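PDB 3D0F: penicillin-binding 1 transmembrane protein MrcA from Nitrosomonas europaea ATCC 19718, which probably builds bacterial peptidoglycan as a bifunctional glycosyltransferase and transpeptidase, of which this chain is only the OB-like domain. Local coordinates for residues K12-L17 and E21-I26; D35-V40 and G98-V103; G47-F52 and D64-A69; E57-T62 and I90-T95. All blocks are in the same frame, centred on the assembly; numbering follows the deposited sequence.

Interaction 1. Residues K12-L17 and E21-I26; sequences KLPKDL and EALQDI
The carbonyl oxygen of Lys12 rests against two methyl groups of Ile26. Lys12 O is 3.4 Å from Ile26 CG2 and 3.7 Å from Ile26 CD1. These are van der Waals contacts that set the loop of residues 12-17, extended at Lys12-Pro14 before it turns, against helix 20-26. Loop and helix belong to the N-terminal arm of this OB-like domain construct, well away from the centre of the chain.

Apolar side chains carry the rest. Pro14 points its ring at the helix and touches both Ala22 and Leu23. Pro14 CG lies 3.9 Å from Ala22 CB, and Pro14 CD lies 3.6 Å from Leu23 CD2. The Leu23 side chain crosses the proline at about a right angle. On Ile26, CG1 takes the position between the backbone N and the carbonyl carbon (chi1 62°). This swings Ile26 CD1 to the loop, where it reaches Leu13 CD2 at 3.9 Å. The same Leu13 methyl also touches Leu23 CD2, so one branch of Leu13 meets both helix residues.

The second subunit covers part of this arm. Its Phe52 packs on Leu23, its Pro86 on Leu13 and its Leu42 on Leu17. Within the helix, Ile26 N is bonded to Ala22 O. At the far end of the loop, the other branch of Leu23, CD1, sits 3.5 Å from Leu17 O.

Interaction 2. Residues D35-V40 and G98-V103; sequences DILAAV and GSWQIV
Leu37 and Trp100 meet on one face of the sheet, and Ile36 and Val103 meet on the other. The two segments belong to strands 37-45 and 100-103, which lie on either side of strand 88-94. The contact therefore spans that strand through side chains alone.

Leu37 points toward the other strand and offers its CD1 methyl. This methyl comes to the edge of the indole, near the ring plane, and not over a face. Leu37 CD1 is 3.7 Å from Trp100 CH2 and 3.9 Å from Trp100 CZ3, so it touches the six-membered ring at its outer end. The indole is set there by its torsions. Trp100 CG stands anti to the carbonyl carbon, and the ring is turned almost perpendicular to the CA-CB-CG plane (chi2 89°). This carries the benzo end toward Leu37.

The second pair is a single methyl contact. Ile36 CG2 lies 3.7 Å from Val103 CG2. The isoleucine places CG2 anti to its own backbone N, with CG1 beside that N (chi1 -61°). Val103 turns CG2 to meet it. The two side chains approach at a slant.

Asp35 and Ala38 bind the second subunit, through its Arg53 and Asp34. Strand 88-94 runs between the two segments: Leu37 is bonded through its backbone to Val92, and Gln101 to Lys93. Trp100 also packs on Ile59 and Ile61 of strand 58-61, across the interior of the OB-like barrel.

Interaction 3. Residues G47-F52 and D64-A69; sequences GAVEAF and DGLKAA
The backbone of Gly47 and Ala48, at the start of strand 48-53, passes the turn holding Leu66, with CA of Ala48 and CA of Leu66 7.7 Å apart. Residues 64-68 coil as a helix would, yet do not form its regular bonding pattern. A bond from Lys67 N to Asp64 O, 3.1 Å, tightens the turn.

Leu66 supplies the whole contact from its side. Its CG is anti to the carbonyl carbon (chi1 -63°), and its two methyl branches divide the work. Leu66 CD1 lies against the strand backbone, 3.7 Å from Gly47 C and 3.8 Å from Ala48 N. Leu66 CD2 reaches a side chain instead, meeting Val49 CG2 at 3.7 Å. The valine presents CG2 because CG1 is anti to the backbone N (chi1 168°), which leaves CG2 beside that N. Ala48 turns its CB away from the turn, in keeping with the alternation along a strand. Gly47 contributes backbone atoms.

Leu66 is buried. It also packs on Ile61, Leu73 and Ile102, so strand 48-53 is only one wall of its pocket. Leu73 touches Val49 as well.

In an OB fold, the connection between the third and fourth strands of the sheet commonly carries a helix that caps one end of the barrel. Residues 64-69 lie in that connection. Their short, irregular turn plugging Leu66 into the core is consistent with such a cap.

Interaction 4. Residues E57-T62 and I90-T95; sequences ETIRIT and IRVKKT. With PO4 (phosphate ion), chain C.
Ile59 and Val92 reach toward each other tip to tip across the domain interior. All four residues in this apolar contact are buried. Ile59 CD1 lies 3.8 Å from Val92 CG2 and 4.1 Å from Val92 CG1, so it touches both branches of the valine. Ile59 extends there with CG1 between its backbone N and carbonyl carbon (chi1 58°). Ile61 comes from two residues further along the same strand face. Ile61 CD1 is 3.9 Å from Val92 CG1 and, more loosely, 4.4 Å from Ile90 CD1. Ile59 thus meets both valine branches, and Ile61 adds a second methyl at CG1.

The polar interactions lie on the outer side of strand 88-94, where Arg91 points the other way from Val92. Its guanidinium holds a phosphate ion, probably from the crystallisation liquor, at its edge and in its plane. Arg91 NH1 donates to phosphate O4 at 3.0 Å, and the bond is nearly straight (176°). Arg91 NH2 donates to phosphate O1 at 2.9 Å. The two bonds from two nitrogens should restrain rotation of the ion. Arg91 NH2 also forms a salt bridge with Glu8 of the second subunit, and Gly31 N of that subunit binds the phosphate, so the ion sits at the dimer interface.

The strands 58-61 and 90-94 cross at 83°, with axes 10.0 Å apart. They are not sheet neighbours. Strand 58-61 pairs with strand 48-53, strand 88-94 lies between strands 37-45 and 100-103, and Ile102 of the latter packs on Ile61.

From the N terminus, interaction 1 comes first and closes a short loop between residues 12-17 and helix 20-26. It lies about 27 Å or more, centre to centre, from the other three and touches none of them. Interaction 2 then joins strand 37-45 to strand 100-103, the last strand of the chain, and closes the long loop that holds the barrel. Interactions 3 and 4 both fall within that loop. They cross each other, since 47-52, 57-62, 64-69 and 90-95 alternate along the chain. Together these three tie the five strands and the 64-69 turn around one interior. All four interactions also touch the second subunit.

Interaction 1. Residues K12-L17 and E21-I26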
loop_
_atom_site.group_PDB
_atom_site.type_symbol
_atom_site.label_atom_id
_atom_site.label_comp_id
_atom_site.label_asym_id
_atom_site.label_seq_id
_atom_site.Cartn_x
_atom_site.Cartn_y
_atom_site.Cartn_z
ATOM N N LYS A 12 5.925 -21.150 3.129
ATOM C CA LYS A 12 7.107 -22.013 3.191
ATOM C C LYS A 12 8.271 -21.288 2.506
ATOM O O LYS A 12 8.235 -21.042 1.300
ATOM C CB LYS A 12 6.818 -23.329 2.493
ATOM C CG LYS A 12 7.933 -24.326 2.659
ATOM C CD LYS A 12 7.647 -25.551 1.839
ATOM C CE LYS A 12 6.654 -26.496 2.484
ATOM N NZ LYS A 12 6.946 -27.902 2.045
ATOM N N LEU A 13 9.300 -20.915 3.256
ATOM C CA LEU A 13 10.347 -20.097 2.713
ATOM C C LEU A 13 11.338 -20.948 1.895
ATOM O O LEU A 13 11.479 -22.157 2.145
ATOM C CB LEU A 13 11.166 -19.417 3.802
ATOM C CG LEU A 13 10.497 -18.383 4.688
ATOM C CD1 LEU A 13 11.479 -18.070 5.838
ATOM C CD2 LEU A 13 10.126 -17.152 3.905
ATOM N N PRO A 14 12.007 -20.291 0.953
ATOM C CA PRO A 14 13.208 -20.921 0.345
ATOM C C PRO A 14 14.388 -20.887 1.344
ATOM O O PRO A 14 14.366 -20.082 2.281
ATOM C CB PRO A 14 13.500 -19.988 -0.832
ATOM C CG PRO A 14 13.004 -18.637 -0.373
ATOM C CD PRO A 14 11.753 -18.962 0.386
ATOM N N LYS A 15 15.449 -21.692 1.092
ATOM C CA LYS A 15 16.730 -21.586 1.853
ATOM C C LYS A 15 17.368 -20.211 1.752
ATOM O O LYS A 15 17.847 -19.643 2.747
ATOM C CB LYS A 15 17.767 -22.541 1.273
ATOM C CG LYS A 15 18.080 -23.774 2.065
ATOM C CD LYS A 15 19.317 -24.457 1.548
ATOM C CE LYS A 15 20.616 -23.980 2.190
ATOM N NZ LYS A 15 21.713 -24.992 1.926
ATOM N N ASP A 16 17.423 -19.686 0.527
ATOM C CA ASP A 16 18.045 -18.390 0.253
ATOM C C ASP A 16 17.085 -17.225 0.476
ATOM O O ASP A 16 16.186 -16.928 -0.317
ATOM C CB ASP A 16 18.712 -18.415 -1.153
ATOM C CG ASP A 16 19.334 -17.076 -1.570
ATOM O OD1 ASP A 16 19.453 -16.130 -0.749
ATOM O OD2 ASP A 16 19.713 -16.969 -2.775
ATOM N N LEU A 17 17.301 -16.534 1.591
ATOM C CA LEU A 17 16.481 -15.406 1.980
ATOM C C LEU A 17 16.744 -14.100 1.236
ATOM O O LEU A 17 16.085 -13.092 1.510
ATOM C CB LEU A 17 16.604 -15.184 3.493
ATOM C CG LEU A 17 16.289 -16.419 4.335
ATOM C CD1 LEU A 17 16.617 -16.109 5.768
ATOM C CD2 LEU A 17 14.824 -16.853 4.207
ATOM N N GLU A 21 13.014 -13.523 -6.266
ATOM C CA GLU A 21 12.058 -14.231 -7.144
ATOM C C GLU A 21 11.299 -15.331 -6.396
ATOM O O GLU A 21 10.075 -15.437 -6.511
ATOM C CB GLU A 21 12.805 -14.851 -8.323
ATOM C CG GLU A 21 11.937 -15.586 -9.343
ATOM C CD GLU A 21 12.723 -16.040 -10.573
ATOM O OE1 GLU A 21 13.409 -17.094 -10.491
ATOM O OE2 GLU A 21 12.645 -15.339 -11.610
ATOM N N ALA A 22 12.023 -16.150 -5.656
ATOM C CA ALA A 22 11.425 -17.212 -4.870
ATOM C C ALA A 22 10.477 -16.655 -3.799
ATOM O O ALA A 22 9.392 -17.217 -3.584
ATOM C CB ALA A 22 12.501 -18.023 -4.195
ATOM N N LEU A 23 10.906 -15.582 -3.130
ATOM C CA LEU A 23 10.096 -14.949 -2.104
ATOM C C LEU A 23 8.845 -14.340 -2.710
ATOM O O LEU A 23 7.755 -14.463 -2.143
ATOM C CB LEU A 23 10.877 -13.878 -1.305
ATOM C CG LEU A 23 12.021 -14.493 -0.494
ATOM C CD1 LEU A 23 12.962 -13.422 -0.008
ATOM C CD2 LEU A 23 11.472 -15.346 0.689
ATOM N N GLN A 24 8.953 -13.666 -3.861
ATOM C CA GLN A 24 7.756 -13.134 -4.542
ATOM C C GLN A 24 6.821 -14.267 -4.923
ATOM O O GLN A 24 5.595 -14.169 -4.833
ATOM C CB GLN A 24 8.130 -12.400 -5.846
ATOM C CG GLN A 24 8.760 -11.041 -5.646
ATOM C CD GLN A 24 7.853 -9.975 -5.002
ATOM O OE1 GLN A 24 6.612 -10.126 -4.855
ATOM N NE2 GLN A 24 8.482 -8.865 -4.642
ATOM N N ASP A 25 7.390 -15.381 -5.366
ATOM C CA ASP A 25 6.559 -16.523 -5.787
ATOM C C ASP A 25 5.734 -17.087 -4.644
ATOM O O ASP A 25 4.538 -17.397 -4.828
ATOM C CB ASP A 25 7.420 -17.637 -6.387
ATOM C CG ASP A 25 7.815 -17.363 -7.841
ATOM O OD1 ASP A 25 7.388 -16.351 -8.472
ATOM O OD2 ASP A 25 8.568 -18.213 -8.335
ATOM N N ILE A 26 6.317 -17.189 -3.442
ATOM C CA ILE A 26 5.510 -17.769 -2.311
ATOM C C ILE A 26 4.414 -16.775 -1.865
ATOM O O ILE A 26 3.416 -17.213 -1.297
ATOM C CB ILE A 26 6.319 -18.233 -1.090
ATOM C CG1 ILE A 26 7.075 -17.062 -0.429
ATOM C CG2 ILE A 26 7.350 -19.302 -1.533
ATOM C CD1 ILE A 26 7.788 -17.444 0.852
#

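Interaction 2. Residues D35-V40 and G98-V103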
loop_
_atom_site.group_PDB
_atom_site.type_symbol
_atom_site.label_atom_id
_atom_site.label_comp_id
_atom_site.label_asym_id
_atom_site.label_seq_id
_atom_site.Cartn_x
_atom_site.Cartn_y
_atom_site.Cartn_z
ATOM N N ASP A 35 0.645 -1.201 -1.951
ATOM C CA ASP A 35 1.319 -0.050 -2.559
ATOM C C ASP A 35 0.510 0.613 -3.670
ATOM O O ASP A 35 0.989 1.582 -4.288
ATOM C CB ASP A 35 2.700 -0.408 -3.065
ATOM C CG ASP A 35 3.584 -1.122 -1.995
ATOM O OD1 ASP A 35 3.759 -0.510 -0.920
ATOM O OD2 ASP A 35 4.082 -2.250 -2.274
ATOM N N ILE A 36 -0.676 0.100 -3.925
ATOM C CA ILE A 36 -1.622 0.684 -4.896
ATOM C C ILE A 36 -2.606 1.473 -4.069
ATOM O O ILE A 36 -3.495 0.898 -3.413
ATOM C CB ILE A 36 -2.344 -0.374 -5.769
ATOM C CG1 ILE A 36 -1.294 -1.142 -6.564
ATOM C CG2 ILE A 36 -3.349 0.342 -6.729
ATOM C CD1 ILE A 36 -1.840 -2.283 -7.404
ATOM N N LEU A 37 -2.440 2.790 -4.100
ATOM C CA LEU A 37 -3.068 3.698 -3.148
ATOM C C LEU A 37 -4.192 4.508 -3.756
ATOM O O LEU A 37 -4.176 4.824 -4.924
ATOM C CB LEU A 37 -2.031 4.671 -2.614
ATOM C CG LEU A 37 -0.754 4.051 -2.085
ATOM C CD1 LEU A 37 0.129 5.120 -1.486
ATOM C CD2 LEU A 37 -1.045 2.898 -1.088
ATOM N N ALA A 38 -5.173 4.841 -2.939
ATOM C CA ALA A 38 -6.289 5.681 -3.383
ATOM C C ALA A 38 -5.836 7.130 -3.458
ATOM O O ALA A 38 -5.078 7.642 -2.626
ATOM C CB ALA A 38 -7.524 5.554 -2.426
ATOM N N ALA A 39 -6.372 7.855 -4.447
ATOM C CA ALA A 39 -6.144 9.278 -4.508
ATOM C C ALA A 39 -7.347 9.925 -5.200
ATOM O O ALA A 39 -8.003 9.312 -6.032
ATOM C CB ALA A 39 -4.854 9.646 -5.246
ATOM N N VAL A 40 -7.596 11.162 -4.850
ATOM C CA VAL A 40 -8.660 11.930 -5.504
ATOM C C VAL A 40 -8.038 13.018 -6.348
ATOM O O VAL A 40 -7.197 13.783 -5.876
ATOM C CB VAL A 40 -9.685 12.562 -4.515
ATOM C CG1 VAL A 40 -9.011 13.494 -3.512
ATOM C CG2 VAL A 40 -10.766 13.327 -5.269
ATOM N N GLY A 98 10.846 6.693 -8.255
ATOM C CA GLY A 98 10.327 7.744 -7.358
ATOM C C GLY A 98 9.142 8.539 -7.861
ATOM O O GLY A 98 8.594 9.337 -7.112
ATOM N N SER A 99 8.738 8.330 -9.103
ATOM C CA SER A 99 7.621 9.079 -9.671
ATOM C C SER A 99 6.354 8.261 -9.480
ATOM O O SER A 99 6.374 7.010 -9.490
ATOM C CB SER A 99 7.845 9.348 -11.179
ATOM O OG SER A 99 8.929 10.207 -11.478
ATOM N N TRP A 100 5.216 8.942 -9.314
ATOM C CA TRP A 100 3.938 8.294 -9.187
ATOM C C TRP A 100 3.362 7.982 -10.546
ATOM O O TRP A 100 3.572 8.726 -11.501
ATOM C CB TRP A 100 2.959 9.183 -8.394
ATOM C CG TRP A 100 3.359 9.272 -6.925
ATOM C CD1 TRP A 100 4.198 10.175 -6.367
ATOM C CD2 TRP A 100 2.952 8.402 -5.856
ATOM N NE1 TRP A 100 4.371 9.917 -5.024
ATOM C CE2 TRP A 100 3.587 8.852 -4.683
ATOM C CE3 TRP A 100 2.132 7.280 -5.782
ATOM C CZ2 TRP A 100 3.435 8.209 -3.452
ATOM C CZ3 TRP A 100 1.949 6.674 -4.538
ATOM C CH2 TRP A 100 2.619 7.129 -3.406
ATOM N N GLN A 101 2.594 6.891 -10.620
ATOM C CA GLN A 101 1.878 6.501 -11.813
ATOM C C GLN A 101 0.428 6.183 -11.494
ATOM O O GLN A 101 0.115 5.678 -10.403
ATOM C CB GLN A 101 2.567 5.274 -12.434
ATOM C CG GLN A 101 2.502 4.062 -11.520
ATOM C CD GLN A 101 3.399 2.903 -11.882
ATOM O OE1 GLN A 101 3.736 2.107 -10.995
ATOM N NE2 GLN A 101 3.749 2.767 -13.151
ATOM N N ILE A 102 -0.462 6.460 -12.448
ATOM C CA ILE A 102 -1.877 6.086 -12.354
ATOM C C ILE A 102 -2.009 4.640 -12.830
ATOM O O ILE A 102 -1.632 4.268 -13.970
ATOM C CB ILE A 102 -2.764 6.984 -13.183
ATOM C CG1 ILE A 102 -2.655 8.447 -12.731
ATOM C CG2 ILE A 102 -4.192 6.433 -13.137
ATOM C CD1 ILE A 102 -3.504 9.446 -13.526
ATOM N N VAL A 103 -2.507 3.832 -11.912
ATOM C CA VAL A 103 -2.702 2.403 -12.135
ATOM C C VAL A 103 -4.149 1.993 -11.781
ATOM O O VAL A 103 -5.013 2.822 -11.603
ATOM C CB VAL A 103 -1.696 1.614 -11.274
ATOM C CG1 VAL A 103 -0.271 1.952 -11.697
ATOM C CG2 VAL A 103 -1.894 1.846 -9.770
#

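Interaction 3. Residues G47-F52 and D64-A69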
loop_
_atom_site.group_PDB
_atom_site.type_symbol
_atom_site.label_atom_id
_atom_site.label_comp_id
_atom_site.label_asym_id
_atom_site.label_seq_id
_atom_site.Cartn_x
_atom_site.Cartn_y
_atom_site.Cartn_z
ATOM N N GLY A 47 -0.889 16.705 -19.664
ATOM C CA GLY A 47 0.506 16.797 -19.190
ATOM C C GLY A 47 0.705 16.603 -17.699
ATOM O O GLY A 47 1.818 16.381 -17.279
ATOM N N ALA A 48 -0.347 16.726 -16.879
ATOM C CA ALA A 48 -0.165 16.601 -15.446
ATOM C C ALA A 48 -1.496 16.359 -14.743
ATOM O O ALA A 48 -2.487 17.002 -15.057
ATOM C CB ALA A 48 0.412 17.868 -14.909
ATOM N N VAL A 49 -1.487 15.457 -13.783
ATOM C CA VAL A 49 -2.603 15.240 -12.887
ATOM C C VAL A 49 -2.087 15.494 -11.474
ATOM O O VAL A 49 -1.058 14.911 -11.067
ATOM C CB VAL A 49 -3.100 13.785 -13.026
ATOM C CG1 VAL A 49 -4.070 13.436 -11.908
ATOM C CG2 VAL A 49 -3.660 13.562 -14.442
ATOM N N GLU A 50 -2.801 16.335 -10.716
ATOM C CA GLU A 50 -2.532 16.523 -9.287
ATOM C C GLU A 50 -3.601 15.738 -8.534
ATOM O O GLU A 50 -4.787 15.855 -8.852
ATOM C CB GLU A 50 -2.650 18.007 -8.896
ATOM C CG GLU A 50 -1.595 18.868 -9.522
ATOM C CD GLU A 50 -1.128 20.059 -8.678
ATOM O OE1 GLU A 50 -1.795 20.459 -7.688
ATOM O OE2 GLU A 50 -0.050 20.600 -9.052
ATOM N N ALA A 51 -3.196 14.956 -7.550
ATOM C CA ALA A 51 -4.112 14.131 -6.784
ATOM C C ALA A 51 -3.749 14.131 -5.297
ATOM O O ALA A 51 -2.562 14.232 -4.950
ATOM C CB ALA A 51 -4.166 12.698 -7.357
ATOM N N PHE A 52 -4.749 14.043 -4.435
ATOM C CA PHE A 52 -4.583 14.019 -2.987
ATOM C C PHE A 52 -4.692 12.577 -2.491
ATOM O O PHE A 52 -5.631 11.878 -2.833
ATOM C CB PHE A 52 -5.692 14.864 -2.333
ATOM C CG PHE A 52 -5.586 14.978 -0.837
ATOM C CD1 PHE A 52 -4.868 16.013 -0.277
ATOM C CD2 PHE A 52 -6.278 14.121 -0.009
ATOM C CE1 PHE A 52 -4.768 16.160 1.123
ATOM C CE2 PHE A 52 -6.167 14.233 1.400
ATOM C CZ PHE A 52 -5.424 15.271 1.939
ATOM N N ASP A 64 5.736 9.394 -17.989
ATOM C CA ASP A 64 5.479 7.936 -18.029
ATOM C C ASP A 64 4.308 7.545 -17.128
ATOM O O ASP A 64 3.540 6.627 -17.460
ATOM C CB ASP A 64 6.711 7.172 -17.603
ATOM C CG ASP A 64 7.850 7.263 -18.582
ATOM O OD1 ASP A 64 7.694 7.763 -19.728
ATOM O OD2 ASP A 64 8.948 6.764 -18.177
ATOM N N GLY A 65 4.145 8.246 -16.000
ATOM C CA GLY A 65 3.077 7.952 -15.054
ATOM C C GLY A 65 1.675 8.108 -15.598
ATOM O O GLY A 65 0.740 7.578 -15.012
ATOM N N LEU A 66 1.509 8.877 -16.684
ATOM C CA LEU A 66 0.221 9.111 -17.289
ATOM C C LEU A 66 -0.061 8.209 -18.501
ATOM O O LEU A 66 -1.142 8.256 -19.060
ATOM C CB LEU A 66 0.122 10.580 -17.753
ATOM C CG LEU A 66 0.190 11.626 -16.670
ATOM C CD1 LEU A 66 0.045 13.016 -17.308
ATOM C CD2 LEU A 66 -0.868 11.405 -15.583
ATOM N N LYS A 67 0.916 7.422 -18.924
ATOM C CA LYS A 67 0.826 6.656 -20.170
ATOM C C LYS A 67 -0.357 5.706 -20.189
ATOM O O LYS A 67 -1.138 5.660 -21.163
ATOM C CB LYS A 67 2.107 5.851 -20.377
ATOM C CG LYS A 67 3.331 6.695 -20.755
ATOM C CD LYS A 67 4.608 5.840 -20.963
ATOM C CE LYS A 67 4.640 5.165 -22.305
ATOM N NZ LYS A 67 4.785 6.146 -23.413
ATOM N N ALA A 68 -0.481 4.924 -19.116
ATOM C CA ALA A 68 -1.538 3.893 -19.084
ATOM C C ALA A 68 -2.902 4.532 -19.155
ATOM O O ALA A 68 -3.799 4.005 -19.803
ATOM C CB ALA A 68 -1.427 3.057 -17.860
ATOM N N ALA A 69 -3.047 5.708 -18.559
ATOM C CA ALA A 69 -4.315 6.431 -18.463
ATOM C C ALA A 69 -4.643 7.366 -19.651
ATOM O O ALA A 69 -5.581 8.170 -19.606
ATOM C CB ALA A 69 -4.358 7.201 -17.120
#

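Interaction 4. Residues E57-T62 and I90-T95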
loop_
_atom_site.group_PDB
_atom_site.type_symbol
_atom_site.label_atom_id
_atom_site.label_comp_id
_atom_site.label_asym_id
_atom_site.label_seq_id
_atom_site.Cartn_x
_atom_site.Cartn_y
_atom_site.Cartn_z
ATOM N N GLU A 57 -0.741 13.954 1.400
ATOM C CA GLU A 57 0.127 14.605 0.450
ATOM C C GLU A 57 -0.575 14.749 -0.904
ATOM O O GLU A 57 -1.445 13.947 -1.267
ATOM C CB GLU A 57 1.473 13.869 0.381
ATOM C CG GLU A 57 2.245 14.063 1.699
ATOM C CD GLU A 57 3.557 13.313 1.828
ATOM O OE1 GLU A 57 3.763 12.263 1.190
ATOM O OE2 GLU A 57 4.391 13.791 2.627
ATOM N N THR A 58 -0.226 15.820 -1.602
ATOM C CA THR A 58 -0.711 16.064 -2.959
ATOM C C THR A 58 0.458 15.674 -3.856
ATOM O O THR A 58 1.603 16.114 -3.678
ATOM C CB THR A 58 -1.178 17.489 -3.194
ATOM O OG1 THR A 58 -2.302 17.790 -2.336
ATOM C CG2 THR A 58 -1.609 17.679 -4.662
ATOM N N ILE A 59 0.169 14.773 -4.762
ATOM C CA ILE A 59 1.169 14.277 -5.726
ATOM C C ILE A 59 0.850 14.821 -7.123
ATOM O O ILE A 59 -0.279 15.197 -7.399
ATOM C CB ILE A 59 1.229 12.715 -5.784
ATOM C CG1 ILE A 59 -0.125 12.083 -6.141
ATOM C CG2 ILE A 59 1.729 12.137 -4.425
ATOM C CD1 ILE A 59 -0.092 10.559 -6.371
ATOM N N ARG A 60 1.894 14.886 -7.945
ATOM C CA ARG A 60 1.779 15.309 -9.329
ATOM C C ARG A 60 2.275 14.179 -10.231
ATOM O O ARG A 60 3.459 13.785 -10.129
ATOM C CB ARG A 60 2.588 16.594 -9.565
ATOM C CG ARG A 60 2.228 17.356 -10.805
ATOM C CD ARG A 60 2.835 18.805 -10.712
ATOM N NE ARG A 60 2.402 19.658 -11.789
ATOM C CZ ARG A 60 3.016 19.787 -12.953
ATOM N NH1 ARG A 60 4.137 19.103 -13.245
ATOM N NH2 ARG A 60 2.489 20.606 -13.854
ATOM N N ILE A 61 1.418 13.718 -11.139
ATOM C CA ILE A 61 1.712 12.585 -12.056
ATOM C C ILE A 61 1.885 13.192 -13.439
ATOM O O ILE A 61 1.020 13.941 -13.893
ATOM C CB ILE A 61 0.613 11.516 -12.051
ATOM C CG1 ILE A 61 0.376 11.046 -10.598
ATOM C CG2 ILE A 61 0.980 10.297 -12.960
ATOM C CD1 ILE A 61 -1.090 10.791 -10.264
ATOM N N THR A 62 2.991 12.821 -14.098
ATOM C CA THR A 62 3.373 13.383 -15.395
ATOM C C THR A 62 4.071 12.300 -16.225
ATOM O O THR A 62 4.344 11.227 -15.717
ATOM C CB THR A 62 4.364 14.572 -15.262
ATOM O OG1 THR A 62 5.612 14.115 -14.685
ATOM C CG2 THR A 62 3.745 15.674 -14.374
ATOM N N ILE A 90 -8.999 7.717 -8.236
ATOM C CA ILE A 90 -8.003 6.913 -8.969
ATOM C C ILE A 90 -7.163 6.121 -8.026
ATOM O O ILE A 90 -7.232 6.287 -6.804
ATOM C CB ILE A 90 -7.115 7.810 -9.883
ATOM C CG1 ILE A 90 -6.381 8.885 -9.081
ATOM C CG2 ILE A 90 -8.043 8.468 -10.990
ATOM C CD1 ILE A 90 -5.271 9.580 -9.819
ATOM N N ARG A 91 -6.339 5.270 -8.595
ATOM C CA ARG A 91 -5.351 4.538 -7.826
ATOM C C ARG A 91 -3.991 4.899 -8.385
ATOM O O ARG A 91 -3.805 5.014 -9.599
ATOM C CB ARG A 91 -5.577 3.021 -7.942
ATOM C CG ARG A 91 -6.987 2.599 -7.501
ATOM C CD ARG A 91 -7.204 2.600 -5.983
ATOM N NE ARG A 91 -8.626 2.409 -5.737
ATOM C CZ ARG A 91 -9.185 2.259 -4.536
ATOM N NH1 ARG A 91 -8.439 2.214 -3.451
ATOM N NH2 ARG A 91 -10.517 2.140 -4.460
ATOM N N VAL A 92 -3.044 5.006 -7.481
ATOM C CA VAL A 92 -1.671 5.392 -7.830
ATOM C C VAL A 92 -0.634 4.509 -7.169
ATOM O O VAL A 92 -0.876 3.955 -6.080
ATOM C CB VAL A 92 -1.424 6.869 -7.449
ATOM C CG1 VAL A 92 -2.373 7.752 -8.225
ATOM C CG2 VAL A 92 -1.652 7.087 -5.957
ATOM N N LYS A 93 0.529 4.427 -7.809
ATOM C CA LYS A 93 1.639 3.678 -7.237
ATOM C C LYS A 93 2.943 4.444 -7.533
ATOM O O LYS A 93 3.133 4.908 -8.659
ATOM C CB LYS A 93 1.672 2.303 -7.889
ATOM C CG LYS A 93 2.684 1.312 -7.321
ATOM C CD LYS A 93 2.568 -0.025 -8.022
ATOM C CE LYS A 93 3.664 -0.994 -7.672
ATOM N NZ LYS A 93 4.179 -0.954 -6.321
ATOM N N LYS A 94 3.874 4.377 -6.593
ATOM C CA LYS A 94 5.158 5.045 -6.719
ATOM C C LYS A 94 6.146 4.055 -7.340
ATOM O O LYS A 94 6.313 2.928 -6.826
ATOM C CB LYS A 94 5.619 5.527 -5.352
ATOM C CG LYS A 94 6.807 6.479 -5.410
ATOM C CD LYS A 94 7.215 6.894 -4.016
ATOM C CE LYS A 94 8.108 8.102 -4.004
ATOM N NZ LYS A 94 8.623 8.297 -2.630
ATOM N N THR A 95 6.790 4.432 -8.434
ATOM C CA THR A 95 7.761 3.559 -9.049
ATOM C C THR A 95 9.077 3.540 -8.260
ATOM O O THR A 95 9.322 4.380 -7.385
ATOM C CB THR A 95 8.070 3.976 -10.454
ATOM O OG1 THR A 95 8.838 5.199 -10.381
ATOM C CG2 THR A 95 6.778 4.169 -11.302
HETATM P P PO4 C . -11.168 1.123 -0.845
HETATM O O1 PO4 C . -11.990 1.477 -2.051
HETATM O O2 PO4 C . -11.984 1.489 0.372
HETATM O O3 PO4 C . -10.882 -0.368 -0.855
HETATM O O4 PO4 C . -9.852 1.855 -0.788
#